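Local coordinates for MTH396 protein (Methanothermobacter thermautotrophicus, PDB 1NXH), which is of unknown function, forms a disulfide-linked homodimer and belongs to the EhaM family, named after a probable component of an archaeal hydrogenase complex, at residues R58-S61 with A62-R65; G106-Y109 with S110-L113. All coordinates share one frame; numbering follows the deposited sequence.

Interaction 1. Residues R58-S61 with A62-R65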
loop_
_atom_site.group_PDB
_atom_site.type_symbol
_atom_site.label_atom_id
_atom_site.label_comp_id
_atom_site.label_asym_id
_atom_site.label_seq_id
_atom_site.Cartn_x
_atom_site.Cartn_y
_atom_site.Cartn_z
ATOM N N ARG A 58 8.952 5.378 18.717
ATOM C CA ARG A 58 7.952 4.418 18.282
ATOM C C ARG A 58 7.853 4.455 16.782
ATOM O O ARG A 58 7.637 3.435 16.129
ATOM C CB ARG A 58 6.601 4.754 18.892
ATOM C CG ARG A 58 5.656 3.597 18.883
ATOM C CD ARG A 58 4.493 3.890 19.772
ATOM N NE ARG A 58 3.497 4.726 19.113
ATOM C CZ ARG A 58 2.912 5.781 19.680
ATOM N NH1 ARG A 58 3.234 6.141 20.921
ATOM N NH2 ARG A 58 1.980 6.464 19.019
ATOM N N PHE A 59 8.026 5.650 16.241
ATOM C CA PHE A 59 7.961 5.857 14.804
ATOM C C PHE A 59 9.159 5.226 14.095
ATOM O O PHE A 59 9.009 4.611 13.043
ATOM C CB PHE A 59 7.923 7.346 14.506
ATOM C CG PHE A 59 7.777 7.661 13.054
ATOM C CD1 PHE A 59 6.564 8.112 12.549
ATOM C CD2 PHE A 59 8.860 7.515 12.181
ATOM C CE1 PHE A 59 6.427 8.418 11.189
ATOM C CE2 PHE A 59 8.736 7.820 10.807
ATOM C CZ PHE A 59 7.518 8.271 10.314
ATOM N N GLU A 60 10.346 5.384 14.670
ATOM C CA GLU A 60 11.544 4.820 14.071
ATOM C C GLU A 60 11.531 3.307 14.062
ATOM O O GLU A 60 12.074 2.688 13.146
ATOM C CB GLU A 60 12.798 5.303 14.799
ATOM C CG GLU A 60 13.267 6.670 14.352
ATOM C CD GLU A 60 13.103 6.872 12.844
ATOM O OE1 GLU A 60 11.974 7.207 12.410
ATOM O OE2 GLU A 60 14.091 6.684 12.088
ATOM N N SER A 61 10.901 2.709 15.069
ATOM C CA SER A 61 10.868 1.252 15.151
ATOM C C SER A 61 9.811 0.614 14.272
ATOM O O SER A 61 9.738 -0.604 14.178
ATOM C CB SER A 61 10.663 0.793 16.596
ATOM O OG SER A 61 9.363 1.123 17.045
ATOM N N ALA A 62 8.994 1.427 13.622
ATOM C CA ALA A 62 7.957 0.878 12.761
ATOM C C ALA A 62 8.186 1.278 11.320
ATOM O O ALA A 62 7.613 0.691 10.404
ATOM C CB ALA A 62 6.599 1.350 13.213
ATOM N N ARG A 63 9.023 2.291 11.130
ATOM C CA ARG A 63 9.349 2.768 9.796
ATOM C C ARG A 63 9.575 1.575 8.863
ATOM O O ARG A 63 9.034 1.542 7.763
ATOM C CB ARG A 63 10.598 3.670 9.867
ATOM C CG ARG A 63 11.268 4.016 8.534
ATOM C CD ARG A 63 10.797 5.344 7.922
ATOM N NE ARG A 63 11.536 5.635 6.691
ATOM C CZ ARG A 63 12.805 6.050 6.657
ATOM N NH1 ARG A 63 13.483 6.244 7.794
ATOM N NH2 ARG A 63 13.417 6.231 5.483
ATOM N N PRO A 64 10.351 0.563 9.307
ATOM C CA PRO A 64 10.622 -0.615 8.469
ATOM C C PRO A 64 9.370 -1.413 8.119
ATOM O O PRO A 64 9.059 -1.662 6.948
ATOM C CB PRO A 64 11.606 -1.418 9.320
ATOM C CG PRO A 64 11.201 -1.077 10.717
ATOM C CD PRO A 64 10.996 0.412 10.625
ATOM N N ARG A 65 8.661 -1.817 9.163
ATOM C CA ARG A 65 7.416 -2.570 9.042
ATOM C C ARG A 65 6.448 -1.870 8.084
ATOM O O ARG A 65 5.858 -2.498 7.212
ATOM C CB ARG A 65 6.800 -2.697 10.437
ATOM C CG ARG A 65 5.406 -3.248 10.487
ATOM C CD ARG A 65 5.039 -3.553 11.935
ATOM N NE ARG A 65 4.736 -2.376 12.747
ATOM C CZ ARG A 65 3.688 -1.581 12.529
ATOM N NH1 ARG A 65 2.849 -1.827 11.520
ATOM N NH2 ARG A 65 3.457 -0.549 13.329
#
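Phe59 and Arg63 meet across the join between two helices. The Phe59 ring approaches the Arg63 chain obliquely, with CE2 4.3 Å from Arg63 CD. The Arg63 chain bends at chi2 (94°), which carries CD toward the ring. Beyond it, Glu60 OE2 lies at the edge of the Arg63 guanidinium, 4.4 Å from NH1, so the opposite charges are near but form no salt bridge. Trp79 of the second subunit stacks on the Phe59 ring and also packs on Arg63. The backbone closes the turn: Phe59 O accepts a hydrogen bond from Ala62 N at 3.2 Å and a weak one from Arg63 N at 3.0 Å. Ser61 OG turns back to Arg58 O at 3.0 Å, coming from above the carbonyl plane. Pro64 sets its ring against the turn, with CD 3.6 Å from Glu60 O and CG 3.8 Å from Ser61 O. With an alanine in its place the CG and CD contacts go, and the backbone at the head of helix 63-74 would probably be freer to turn. Val83 of the second subunit packs on Ala62, and its backbone O accepts a hydrogen bond from Arg58 NH2. This is a short turn between two consecutive helices, 49-60 and 63-74, beside the dimer interface.

Interaction 2. Residues G106-Y109 with S110-L113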
loop_
_atom_site.group_PDB
_atom_site.type_symbol
_atom_site.label_atom_id
_atom_site.label_comp_id
_atom_site.label_asym_id
_atom_site.label_seq_id
_atom_site.Cartn_x
_atom_site.Cartn_y
_atom_site.Cartn_z
ATOM N N GLY A 106 18.160 5.729 3.121
ATOM C CA GLY A 106 18.044 7.005 2.431
ATOM C C GLY A 106 17.453 6.968 1.034
ATOM O O GLY A 106 17.007 8.001 0.517
ATOM N N ARG A 107 17.446 5.788 0.420
ATOM C CA ARG A 107 16.918 5.642 -0.927
ATOM C C ARG A 107 15.507 6.220 -1.000
ATOM O O ARG A 107 14.690 5.980 -0.115
ATOM C CB ARG A 107 16.903 4.162 -1.315
ATOM C CG ARG A 107 17.273 3.883 -2.763
ATOM C CD ARG A 107 16.370 4.627 -3.730
ATOM N NE ARG A 107 16.741 4.372 -5.120
ATOM C CZ ARG A 107 17.919 4.682 -5.652
ATOM N NH1 ARG A 107 18.858 5.266 -4.915
ATOM N NH2 ARG A 107 18.162 4.397 -6.924
ATOM N N GLU A 108 15.234 7.001 -2.040
ATOM C CA GLU A 108 13.912 7.588 -2.220
ATOM C C GLU A 108 12.912 6.474 -2.536
ATOM O O GLU A 108 13.069 5.770 -3.536
ATOM C CB GLU A 108 13.932 8.567 -3.387
ATOM C CG GLU A 108 12.572 9.129 -3.738
ATOM C CD GLU A 108 12.267 10.385 -2.971
ATOM O OE1 GLU A 108 12.423 10.374 -1.732
ATOM O OE2 GLU A 108 11.878 11.386 -3.606
ATOM N N TYR A 109 11.877 6.322 -1.713
ATOM C CA TYR A 109 10.894 5.261 -1.955
ATOM C C TYR A 109 10.622 5.131 -3.439
ATOM O O TYR A 109 10.847 4.081 -4.036
ATOM C CB TYR A 109 9.555 5.541 -1.257
ATOM C CG TYR A 109 8.601 4.365 -1.382
ATOM C CD1 TYR A 109 8.947 3.129 -0.847
ATOM C CD2 TYR A 109 7.403 4.460 -2.101
ATOM C CE1 TYR A 109 8.146 2.014 -1.026
ATOM C CE2 TYR A 109 6.584 3.335 -2.287
ATOM C CZ TYR A 109 6.973 2.111 -1.747
ATOM O OH TYR A 109 6.253 0.949 -1.953
ATOM N N SER A 110 10.127 6.220 -4.010
ATOM C CA SER A 110 9.806 6.288 -5.413
ATOM C C SER A 110 10.864 5.523 -6.170
ATOM O O SER A 110 10.600 4.466 -6.750
ATOM C CB SER A 110 9.821 7.738 -5.861
ATOM O OG SER A 110 9.762 8.593 -4.734
ATOM N N GLU A 111 12.076 6.054 -6.153
ATOM C CA GLU A 111 13.166 5.417 -6.861
ATOM C C GLU A 111 13.354 3.968 -6.435
ATOM O O GLU A 111 13.496 3.097 -7.285
ATOM C CB GLU A 111 14.447 6.213 -6.642
ATOM C CG GLU A 111 14.342 7.651 -7.142
ATOM C CD GLU A 111 15.458 8.539 -6.621
ATOM O OE1 GLU A 111 16.631 8.115 -6.701
ATOM O OE2 GLU A 111 15.164 9.658 -6.138
ATOM N N ALA A 112 13.331 3.707 -5.129
ATOM C CA ALA A 112 13.516 2.351 -4.604
ATOM C C ALA A 112 12.478 1.344 -5.118
ATOM O O ALA A 112 12.807 0.195 -5.424
ATOM C CB ALA A 112 13.500 2.380 -3.080
ATOM N N LEU A 113 11.225 1.775 -5.210
ATOM C CA LEU A 113 10.156 0.906 -5.685
ATOM C C LEU A 113 10.444 0.466 -7.123
ATOM O O LEU A 113 10.206 -0.688 -7.494
ATOM C CB LEU A 113 8.814 1.646 -5.629
ATOM C CG LEU A 113 7.551 0.794 -5.469
ATOM C CD1 LEU A 113 6.344 1.659 -5.656
ATOM C CD2 LEU A 113 7.517 -0.333 -6.488
#
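The first turn of helix 109-124 begins here, with Glu108 at the N-cap position, and Tyr109 and Leu113 meet on one side of it. Just before, Gly106 is the C-prime residue of the Schellman motif that ends helix 89-104. Its positive phi would jam a side chain against the preceding carbonyl. Two backbone bonds form the new turn: Ala112 N to Glu108 O and Leu113 N to Tyr109 O.

With CG anti to the backbone N (chi1 -173°), the Tyr109 ring lies beside Leu113. Leu113 CB lies over one face of this ring, offset toward the rim, and Leu113 CD1 is 3.8 Å from Tyr109 CE2. The two side chains cross obliquely. The Tyr109 hydroxyl is hydrogen-bonded to Asp74 OD1, and the ring also packs on Lys70 and Leu71, which ties this helix start to helix 63-74.

On another side, the Arg107 chain bends at chi2 and passes Ala112, its CD 3.7 Å from Ala112 CB. Arg107 also packs on Leu102, and Ala112 on Ile99, both of helix 89-104. Arg107 and Glu111 cross at about a right angle. Glu111 also approaches Glu108: their carboxylates are turned 72° apart, with the OE2 atoms 4.5 Å from each other, and the nearby like charges probably disfavour a closer approach. Glu111 OE1 sits over the centre of one face of the Arg107 guanidinium, 3.8 Å from CZ, so charge attraction acts without an N-H aimed at the oxygen.

In the fold
Interaction 1 comes first along the chain, and interaction 2 follows in series. Both belong to a mainly helical protein. Their centres are about 17 Å apart, and their nearest atoms about 5 Å apart, without touching. Each joins a helix end to a helix start: 58-65 links helix 49-60 to helix 63-74, while 106-113 runs from the loop after helix 89-104 into helix 109-124. Helices 63-74 and 89-104 relate the two regions, since side chains of both interactions pack on helix 89-104, and interaction 2 also packs on helix 63-74, which interaction 1 opens. Interaction 1 meets the second subunit; no other chain of the assembly touches interaction 2. Interaction 1 thus serves both the subunit's own packing and the dimer, interaction 2 the subunit alone.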